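Local atomic coordinates of fat acid-binding protein (Eubacterium ventriosum, PDB entry 3NYI), a protein that probably binds fatty acids such as stearic acid, as a member of the DegV family. Residues 8-13 against 129-134; 12-17 against 270-275; 47-52 against 244-249. One frame throughout, in Å; residues are numbered along the deposited sequence.

Interaction 1: residues 8-13 against 129-134; sequences VSDSAC and VTQALL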
loop_
_atom_site.group_PDB
_atom_site.type_symbol
_atom_site.label_atom_id
_atom_site.label_comp_id
_atom_site.label_asym_id
_atom_site.label_seq_id
_atom_site.Cartn_x
_atom_site.Cartn_y
_atom_site.Cartn_z
ATOM N N VAL A 8 6.858 -8.291 -9.456
ATOM C CA VAL A 8 7.702 -7.471 -8.598
ATOM C C VAL A 8 6.879 -6.298 -8.041
ATOM O O VAL A 8 5.964 -5.803 -8.700
ATOM C CB VAL A 8 8.929 -6.930 -9.381
ATOM C CG1 VAL A 8 9.884 -6.132 -8.462
ATOM C CG2 VAL A 8 9.671 -8.087 -10.082
ATOM N N SER A 9 7.176 -5.884 -6.815
ATOM C CA SER A 9 6.561 -4.675 -6.254
ATOM C C SER A 9 7.589 -3.951 -5.415
ATOM O O SER A 9 8.559 -4.572 -4.963
ATOM C CB SER A 9 5.351 -5.032 -5.384
ATOM O OG SER A 9 4.757 -3.864 -4.811
ATOM N N ASP A 10 7.403 -2.643 -5.223
ATOM C CA ASP A 10 8.200 -1.921 -4.246
ATOM C C ASP A 10 7.644 -2.249 -2.870
ATOM O O ASP A 10 6.536 -2.792 -2.745
ATOM C CB ASP A 10 8.269 -0.406 -4.536
ATOM C CG ASP A 10 6.914 0.299 -4.413
ATOM O OD1 ASP A 10 6.050 -0.204 -3.678
ATOM O OD2 ASP A 10 6.733 1.376 -5.039
ATOM N N SER A 11 8.410 -1.945 -1.835
ATOM C CA SER A 11 8.057 -2.418 -0.495
ATOM C C SER A 11 6.854 -1.712 0.130
ATOM O O SER A 11 6.463 -2.036 1.252
ATOM C CB SER A 11 9.263 -2.343 0.452
ATOM O OG SER A 11 9.754 -1.018 0.518
ATOM N N ALA A 12 6.257 -0.764 -0.586
ATOM C CA ALA A 12 5.098 -0.055 -0.041
ATOM C C ALA A 12 3.871 -0.955 0.054
ATOM O O ALA A 12 2.922 -0.613 0.754
ATOM C CB ALA A 12 4.762 1.208 -0.874
ATOM N N CYS A 13 3.887 -2.094 -0.641
ATOM C CA CYS A 13 2.699 -2.978 -0.686
ATOM C C CYS A 13 2.456 -3.716 0.642
ATOM O O CYS A 13 1.340 -4.151 0.930
ATOM C CB CYS A 13 2.824 -3.987 -1.838
ATOM S SG CYS A 13 4.086 -5.294 -1.552
ATOM N N VAL A 129 -2.289 -1.572 1.940
ATOM C CA VAL A 129 -3.336 -2.599 1.772
ATOM C C VAL A 129 -3.923 -2.696 0.336
ATOM O O VAL A 129 -4.145 -3.799 -0.157
ATOM C CB VAL A 129 -4.459 -2.502 2.860
ATOM C CG1 VAL A 129 -5.267 -1.206 2.704
ATOM C CG2 VAL A 129 -5.393 -3.754 2.839
ATOM N N THR A 130 -4.178 -1.563 -0.327
ATOM C CA THR A 130 -4.790 -1.636 -1.653
ATOM C C THR A 130 -3.761 -1.980 -2.715
ATOM O O THR A 130 -4.103 -2.501 -3.743
ATOM C CB THR A 130 -5.556 -0.356 -2.079
ATOM O OG1 THR A 130 -4.829 0.804 -1.668
ATOM C CG2 THR A 130 -6.997 -0.319 -1.472
ATOM N N GLN A 131 -2.490 -1.656 -2.479
ATOM C CA GLN A 131 -1.471 -2.119 -3.377
ATOM C C GLN A 131 -1.359 -3.630 -3.231
ATOM O O GLN A 131 -1.237 -4.335 -4.228
ATOM C CB GLN A 131 -0.117 -1.445 -3.073
ATOM C CG GLN A 131 0.931 -1.667 -4.160
ATOM C CD GLN A 131 2.178 -0.841 -3.861
ATOM O OE1 GLN A 131 2.104 0.152 -3.131
ATOM N NE2 GLN A 131 3.321 -1.249 -4.406
ATOM N N ALA A 132 -1.407 -4.134 -1.996
ATOM C CA ALA A 132 -1.418 -5.589 -1.777
ATOM C C ALA A 132 -2.653 -6.269 -2.422
ATOM O O ALA A 132 -2.538 -7.324 -3.073
ATOM C CB ALA A 132 -1.357 -5.893 -0.284
ATOM N N LEU A 133 -3.820 -5.655 -2.256
ATOM C CA LEU A 133 -5.055 -6.189 -2.879
ATOM C C LEU A 133 -4.963 -6.241 -4.403
ATOM O O LEU A 133 -5.413 -7.207 -5.024
ATOM C CB LEU A 133 -6.273 -5.353 -2.468
ATOM C CG LEU A 133 -6.716 -5.588 -1.021
ATOM C CD1 LEU A 133 -7.723 -4.531 -0.580
ATOM C CD2 LEU A 133 -7.299 -7.013 -0.872
ATOM N N LEU A 134 -4.389 -5.199 -5.011
ATOM C CA LEU A 134 -4.258 -5.182 -6.462
ATOM C C LEU A 134 -3.287 -6.258 -6.938
ATOM O O LEU A 134 -3.570 -6.984 -7.884
ATOM C CB LEU A 134 -3.805 -3.808 -6.971
ATOM C CG LEU A 134 -3.692 -3.708 -8.496
ATOM C CD1 LEU A 134 -5.089 -3.737 -9.147
ATOM C CD2 LEU A 134 -2.936 -2.440 -8.908
#
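The Asx turn at the C-terminal end of strand 6-10 is where helix 128-143 meets the N-terminal sheet, and the meeting is made chiefly by Gln131 reaching across to Ser9 and Asp10. Within the turn, Ala12 N donates to Asp10 OD1 over 3.1 Å. Gln131 holds CG anti to its own backbone N (chi1 -168°), and the extended chain beyond CG carries the amide off the helix to the strand end. There Gln131 NE2 gives a nearly straight bond to Asp10 OD1 (3.0 Å, 165° at the hydrogen), with the oxygen lying close to the amide plane. The same nitrogen makes a weak, bent bond of 3.0 Å to Ser9 OG. Carboxylate and amide planes stand 67° apart, and Gln131 NE2 and Ala12 N reach Asp10 OD1 from opposite faces of the carboxylate. Ser9 OG in turn donates to Asp10 O at 2.9 Å, in the carbonyl plane and on a lone pair. Van der Waals contacts fill in beside the amide: Cys13 CB lies against Gln131 CG at 3.8 Å, Ala12 CB meets Gln131 OE1 at 3.6 Å, and one helix position on, Ala132 CB touches Cys13 O at 3.4 Å. The other carboxylate oxygen, Asp10 OD2, is held by Ser99 and by the backbone N of Ile92. Bonds on both oxygens therefore fix the rotation of this buried carboxylate and would be expected to stabilise its negative charge, whereas Gln131 OE1 is buried with no hydrogen-bonding partner in the model.

Interaction 2: residues 12-17 against 270-275; sequences ACDLSK and VAIGIV. With STE (stearic acid), chain C.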
loop_
_atom_site.group_PDB
_atom_site.type_symbol
_atom_site.label_atom_id
_atom_site.label_comp_id
_atom_site.label_asym_id
_atom_site.label_seq_id
_atom_site.Cartn_x
_atom_site.Cartn_y
_atom_site.Cartn_z
ATOM N N ALA A 12 6.257 -0.764 -0.586
ATOM C CA ALA A 12 5.098 -0.055 -0.041
ATOM C C ALA A 12 3.871 -0.955 0.054
ATOM O O ALA A 12 2.922 -0.613 0.754
ATOM C CB ALA A 12 4.762 1.208 -0.874
ATOM N N CYS A 13 3.887 -2.094 -0.641
ATOM C CA CYS A 13 2.699 -2.978 -0.686
ATOM C C CYS A 13 2.456 -3.716 0.642
ATOM O O CYS A 13 1.340 -4.151 0.930
ATOM C CB CYS A 13 2.824 -3.987 -1.838
ATOM S SG CYS A 13 4.086 -5.294 -1.552
ATOM N N ASP A 14 3.506 -3.865 1.443
ATOM C CA ASP A 14 3.371 -4.450 2.790
ATOM C C ASP A 14 2.871 -5.912 2.813
ATOM O O ASP A 14 2.348 -6.377 3.826
ATOM C CB ASP A 14 2.451 -3.580 3.666
ATOM C CG ASP A 14 3.021 -2.202 3.929
ATOM O OD1 ASP A 14 4.263 -2.058 3.878
ATOM O OD2 ASP A 14 2.233 -1.264 4.210
ATOM N N LEU A 15 3.026 -6.628 1.708
ATOM C CA LEU A 15 2.635 -8.034 1.660
ATOM C C LEU A 15 3.447 -8.855 2.651
ATOM O O LEU A 15 4.641 -8.629 2.814
ATOM C CB LEU A 15 2.795 -8.585 0.241
ATOM C CG LEU A 15 1.676 -8.196 -0.725
ATOM C CD1 LEU A 15 2.139 -8.368 -2.173
ATOM C CD2 LEU A 15 0.404 -9.009 -0.443
ATOM N N SER A 16 2.797 -9.810 3.310
ATOM C CA SER A 16 3.474 -10.625 4.323
ATOM C C SER A 16 4.616 -11.476 3.760
ATOM O O SER A 16 4.615 -11.837 2.579
ATOM C CB SER A 16 2.464 -11.544 5.017
ATOM O OG SER A 16 2.235 -12.713 4.240
ATOM N N LYS A 17 5.581 -11.813 4.614
ATOM C CA LYS A 17 6.649 -12.742 4.238
ATOM C C LYS A 17 6.074 -14.018 3.633
ATOM O O LYS A 17 6.546 -14.490 2.598
ATOM C CB LYS A 17 7.512 -13.100 5.445
ATOM C CG LYS A 17 8.446 -11.991 5.898
ATOM C CD LYS A 17 9.513 -11.700 4.858
ATOM C CE LYS A 17 10.538 -10.695 5.382
ATOM N NZ LYS A 17 11.293 -11.209 6.564
ATOM N N VAL A 270 -2.508 -6.547 6.270
ATOM C CA VAL A 270 -1.108 -6.130 6.355
ATOM C C VAL A 270 -0.756 -5.478 7.677
ATOM O O VAL A 270 -1.570 -4.777 8.279
ATOM C CB VAL A 270 -0.731 -5.155 5.224
ATOM C CG1 VAL A 270 -0.814 -5.852 3.865
ATOM C CG2 VAL A 270 -1.612 -3.887 5.274
ATOM N N ALA A 271 0.473 -5.712 8.122
ATOM C CA ALA A 271 1.066 -4.875 9.142
ATOM C C ALA A 271 1.610 -3.681 8.365
ATOM O O ALA A 271 2.567 -3.815 7.596
ATOM C CB ALA A 271 2.196 -5.616 9.852
ATOM N N ILE A 272 0.980 -2.528 8.535
ATOM C CA ILE A 272 1.307 -1.366 7.710
ATOM C C ILE A 272 2.808 -1.100 7.820
ATOM O O ILE A 272 3.368 -1.075 8.923
ATOM C CB ILE A 272 0.491 -0.162 8.131
ATOM C CG1 ILE A 272 -1.000 -0.451 7.878
ATOM C CG2 ILE A 272 0.929 1.085 7.370
ATOM C CD1 ILE A 272 -1.912 0.548 8.545
ATOM N N GLY A 273 3.461 -0.952 6.677
ATOM C CA GLY A 273 4.914 -0.896 6.665
ATOM C C GLY A 273 5.519 0.465 6.894
ATOM O O GLY A 273 4.822 1.473 7.016
ATOM N N ILE A 274 6.851 0.466 6.943
ATOM C CA ILE A 274 7.663 1.655 7.106
ATOM C C ILE A 274 7.337 2.773 6.126
ATOM O O ILE A 274 7.234 3.933 6.521
ATOM C CB ILE A 274 9.144 1.258 6.952
ATOM C CG1 ILE A 274 9.562 0.396 8.152
ATOM C CG2 ILE A 274 10.023 2.493 6.798
ATOM C CD1 ILE A 274 11.020 -0.130 8.079
ATOM N N VAL A 275 7.181 2.439 4.847
ATOM C CA VAL A 275 6.884 3.478 3.844
ATOM C C VAL A 275 5.672 4.347 4.261
ATOM O O VAL A 275 5.730 5.578 4.226
ATOM C CB VAL A 275 6.637 2.877 2.442
ATOM C CG1 VAL A 275 6.182 3.970 1.462
ATOM C CG2 VAL A 275 7.888 2.164 1.940
HETATM C C1 STE C . 9.270 8.109 -1.103
HETATM O O1 STE C . 9.365 8.187 -2.289
HETATM O O2 STE C . 10.004 8.755 -0.413
HETATM C C2 STE C . 8.067 7.365 -0.480
HETATM C C3 STE C . 6.962 8.369 -0.061
HETATM C C4 STE C . 5.814 7.622 0.662
HETATM C C5 STE C . 4.592 8.545 0.870
HETATM C C6 STE C . 3.487 7.789 1.643
HETATM C C7 STE C . 2.288 8.719 1.958
HETATM C C8 STE C . 1.159 7.864 2.588
HETATM C C9 STE C . -0.066 8.735 2.952
HETATM C C10 STE C . -1.121 7.841 3.660
HETATM C C11 STE C . -1.835 7.000 2.600
HETATM C C12 STE C . -1.910 5.483 2.896
HETATM C C13 STE C . -1.813 5.104 4.382
HETATM C C14 STE C . -2.939 4.068 4.648
HETATM C C15 STE C . -2.705 3.317 5.979
HETATM C C16 STE C . -4.016 2.591 6.372
HETATM C C17 STE C . -4.062 1.200 5.705
HETATM C C18 STE C . -5.272 0.384 6.215
HETATM O O HOH W 1 2.244 -7.364 6.334
HETATM O O HOH W 2 6.594 -0.417 3.690
#
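Asp14 lays its carboxylate against the backbone of Gly273, the residue at the N-cap of helix 274-280. CG lies beside the backbone N of Asp14 and anti to its carbonyl carbon (chi1 -64°), which turns the acid toward the glycine. Gly273 N donates to Asp14 OD2 over 2.8 Å at 162°, coming from well above the carboxylate plane; Thr128 also bonds this oxygen. Asp14 OD1 lies 3.1 Å from Gly273 CA, on the side where a side chain would project, so a CB there would collide with it. Two waters extend the join: one bridges Asp14 O and Ala271 N, and another lies 2.9 Å from Asp14 OD1 and accepts from Val275 N in the helix's first turn. Around this polar centre, Val270 CG1 packs on Asp14 O at 3.2 Å and Val275 CG1 on Ala12 CB at 3.9 Å. Val275 CG1 also touches stearic acid C4 (3.8 Å), while Ile272 CD1 meets C17 at 3.6 Å, so residues of 270-275 line the lipid chain as well as the loop. With an alanine here instead of Asp14, Gly273 N and the Thr128 hydroxyl would probably both lose their carboxylate partner. A carboxylate so close to a helix N-terminus should be favoured by the helix dipole.

Interaction 3: residues 47-52 against 244-249; sequences TRDECY and YDKEEG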
loop_
_atom_site.group_PDB
_atom_site.type_symbol
_atom_site.label_atom_id
_atom_site.label_comp_id
_atom_site.label_asym_id
_atom_site.label_seq_id
_atom_site.Cartn_x
_atom_site.Cartn_y
_atom_site.Cartn_z
ATOM N N THR A 47 14.000 -3.472 10.379
ATOM C CA THR A 47 12.696 -4.135 10.394
ATOM C C THR A 47 11.559 -3.164 10.660
ATOM O O THR A 47 11.741 -2.090 11.248
ATOM C CB THR A 47 12.612 -5.249 11.452
ATOM O OG1 THR A 47 12.370 -4.664 12.737
ATOM C CG2 THR A 47 13.894 -6.071 11.479
ATOM N N ARG A 48 10.371 -3.575 10.240
ATOM C CA ARG A 48 9.186 -2.763 10.393
ATOM C C ARG A 48 8.943 -2.437 11.866
ATOM O O ARG A 48 8.698 -1.286 12.229
ATOM C CB ARG A 48 8.001 -3.512 9.793
ATOM C CG ARG A 48 6.711 -2.773 9.874
ATOM C CD ARG A 48 5.845 -3.392 10.917
ATOM N NE ARG A 48 4.481 -2.903 10.810
ATOM C CZ ARG A 48 3.613 -2.939 11.808
ATOM N NH1 ARG A 48 3.992 -3.440 12.972
ATOM N NH2 ARG A 48 2.378 -2.474 11.644
ATOM N N ASP A 49 9.032 -3.448 12.724
ATOM C CA ASP A 49 8.788 -3.223 14.144
ATOM C C ASP A 49 9.776 -2.236 14.782
ATOM O O ASP A 49 9.372 -1.408 15.601
ATOM C CB ASP A 49 8.726 -4.554 14.906
ATOM C CG ASP A 49 7.439 -5.327 14.624
ATOM O OD1 ASP A 49 6.596 -4.834 13.842
ATOM O OD2 ASP A 49 7.263 -6.429 15.180
ATOM N N GLU A 50 11.053 -2.307 14.398
ATOM C CA GLU A 50 12.069 -1.402 14.942
ATOM C C GLU A 50 11.752 0.042 14.596
ATOM O O GLU A 50 11.913 0.943 15.418
ATOM C CB GLU A 50 13.447 -1.697 14.363
ATOM C CG GLU A 50 13.976 -3.089 14.549
ATOM C CD GLU A 50 15.354 -3.221 13.936
ATOM O OE1 GLU A 50 15.471 -3.807 12.840
ATOM O OE2 GLU A 50 16.319 -2.708 14.541
ATOM N N CYS A 51 11.341 0.264 13.353
ATOM C CA CYS A 51 11.026 1.610 12.906
ATOM C C CYS A 51 9.873 2.206 13.710
ATOM O O CYS A 51 9.937 3.359 14.129
ATOM C CB CYS A 51 10.698 1.612 11.410
ATOM S SG CYS A 51 10.473 3.253 10.714
ATOM N N TYR A 52 8.810 1.430 13.911
ATOM C CA TYR A 52 7.682 1.926 14.680
ATOM C C TYR A 52 8.151 2.296 16.088
ATOM O O TYR A 52 7.707 3.293 16.666
ATOM C CB TYR A 52 6.578 0.876 14.761
ATOM C CG TYR A 52 5.562 0.907 13.619
ATOM C CD1 TYR A 52 5.817 0.273 12.408
ATOM C CD2 TYR A 52 4.332 1.536 13.775
ATOM C CE1 TYR A 52 4.865 0.285 11.373
ATOM C CE2 TYR A 52 3.377 1.549 12.749
ATOM C CZ TYR A 52 3.652 0.925 11.556
ATOM O OH TYR A 52 2.702 0.934 10.538
ATOM N N TYR A 244 1.150 0.205 15.038
ATOM C CA TYR A 244 2.006 -0.228 16.135
ATOM C C TYR A 244 1.344 -1.287 17.011
ATOM O O TYR A 244 1.980 -2.260 17.427
ATOM C CB TYR A 244 2.397 0.984 16.978
ATOM C CG TYR A 244 3.279 0.658 18.161
ATOM C CD1 TYR A 244 4.585 0.224 17.974
ATOM C CD2 TYR A 244 2.812 0.809 19.458
ATOM C CE1 TYR A 244 5.406 -0.063 19.047
ATOM C CE2 TYR A 244 3.625 0.524 20.544
ATOM C CZ TYR A 244 4.922 0.090 20.328
ATOM O OH TYR A 244 5.737 -0.199 21.396
ATOM N N ASP A 245 0.061 -1.094 17.287
ATOM C CA ASP A 245 -0.661 -1.958 18.215
ATOM C C ASP A 245 -1.359 -3.102 17.487
ATOM O O ASP A 245 -2.458 -2.931 16.962
ATOM C CB ASP A 245 -1.676 -1.134 19.002
ATOM C CG ASP A 245 -2.392 -1.943 20.071
ATOM O OD1 ASP A 245 -2.354 -3.190 20.026
ATOM O OD2 ASP A 245 -3.001 -1.317 20.960
ATOM N N LYS A 246 -0.717 -4.268 17.474
ATOM C CA LYS A 246 -1.261 -5.449 16.808
ATOM C C LYS A 246 -2.596 -5.918 17.396
ATOM O O LYS A 246 -3.479 -6.357 16.658
ATOM C CB LYS A 246 -0.241 -6.589 16.822
ATOM C CG LYS A 246 1.069 -6.230 16.144
ATOM C CD LYS A 246 1.909 -7.464 15.850
ATOM C CE LYS A 246 3.220 -7.091 15.156
ATOM N NZ LYS A 246 4.134 -6.304 16.039
ATOM N N GLU A 247 -2.736 -5.821 18.719
ATOM C CA GLU A 247 -3.953 -6.263 19.400
ATOM C C GLU A 247 -5.153 -5.454 18.952
ATOM O O GLU A 247 -6.247 -5.995 18.747
ATOM C CB GLU A 247 -3.817 -6.130 20.919
ATOM C CG GLU A 247 -2.602 -6.798 21.502
ATOM C CD GLU A 247 -2.389 -8.186 20.951
ATOM O OE1 GLU A 247 -3.390 -8.912 20.756
ATOM O OE2 GLU A 247 -1.217 -8.551 20.715
ATOM N N GLU A 248 -4.946 -4.148 18.838
ATOM C CA GLU A 248 -5.981 -3.253 18.350
ATOM C C GLU A 248 -6.356 -3.686 16.946
ATOM O O GLU A 248 -7.535 -3.742 16.590
ATOM C CB GLU A 248 -5.497 -1.803 18.343
ATOM C CG GLU A 248 -6.575 -0.827 17.889
ATOM C CD GLU A 248 -6.069 0.592 17.678
ATOM O OE1 GLU A 248 -4.915 0.760 17.232
ATOM O OE2 GLU A 248 -6.838 1.544 17.944
ATOM N N GLY A 249 -5.343 -3.999 16.148
ATOM C CA GLY A 249 -5.573 -4.491 14.801
ATOM C C GLY A 249 -6.485 -5.710 14.755
ATOM O O GLY A 249 -7.468 -5.732 14.009
#
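Arg48 and Asp49, in the first turn of helix 48-57, form a salt-bridge network with Lys246 that joins this helix to the N-terminus of helix 246-260 near the protein surface. The Arg48 chain is bent at chi2 (-106°), which folds the guanidinium back so that one face lies over the rim of the Tyr52 ring; Tyr52 CE1 lies 3.2 Å above the guanidinium plane, offset toward the rim. Arg48 NH1 bonds Asp49 OD1 at 3.1 Å, in the guanidinium plane and nearly along the C-O axis, while NH2 reaches Gly243 O and NE reaches Ile272 O. Asp49 spends its other oxygen on the facing helix: the Lys246 side chain crosses that of Asp49 at about a right angle, and NZ donates to Asp49 OD2 at 3.2 Å from above the carboxylate plane. The carboxylate binds both cations, one on each oxygen, and its charge probably offsets the approach of Arg48 NH1 to Lys246 NZ at 4.2 Å. Tyr52, whose hydroxyl bonds Ile272 O, ends the segment against Tyr244. Its CE2 comes within 3.5 Å of Tyr244 N, and CD2 packs on Tyr244 CB. In return, Tyr52 CB sits at the edge of the Tyr244 ring, near its plane, 3.8 Å from CD1.

From the N terminus, strand 6-10 and the turn after it supply interaction 1, and the turn with the following loop supplies interaction 2; they share Ala12 and Cys13. Interaction 1 closes a loop to helix 128-143; interaction 2 closes a much longer one to residues 270-275, at an outer strand of the second sheet. Interaction 3 lies wholly within that longer loop but crosses interaction 1, and ties helix 48-57 to the start of helix 246-260, which precedes strand 270-271. Interactions 1 and 2 touch through Ala132 CB and Leu15 CD2, 3.6 Å apart. Interactions 2 and 3 also pack together, Ile274 CG1 against Cys51 CB at 3.7 Å. Interactions 1 and 3 do not touch, their nearest atoms being about 9 Å apart.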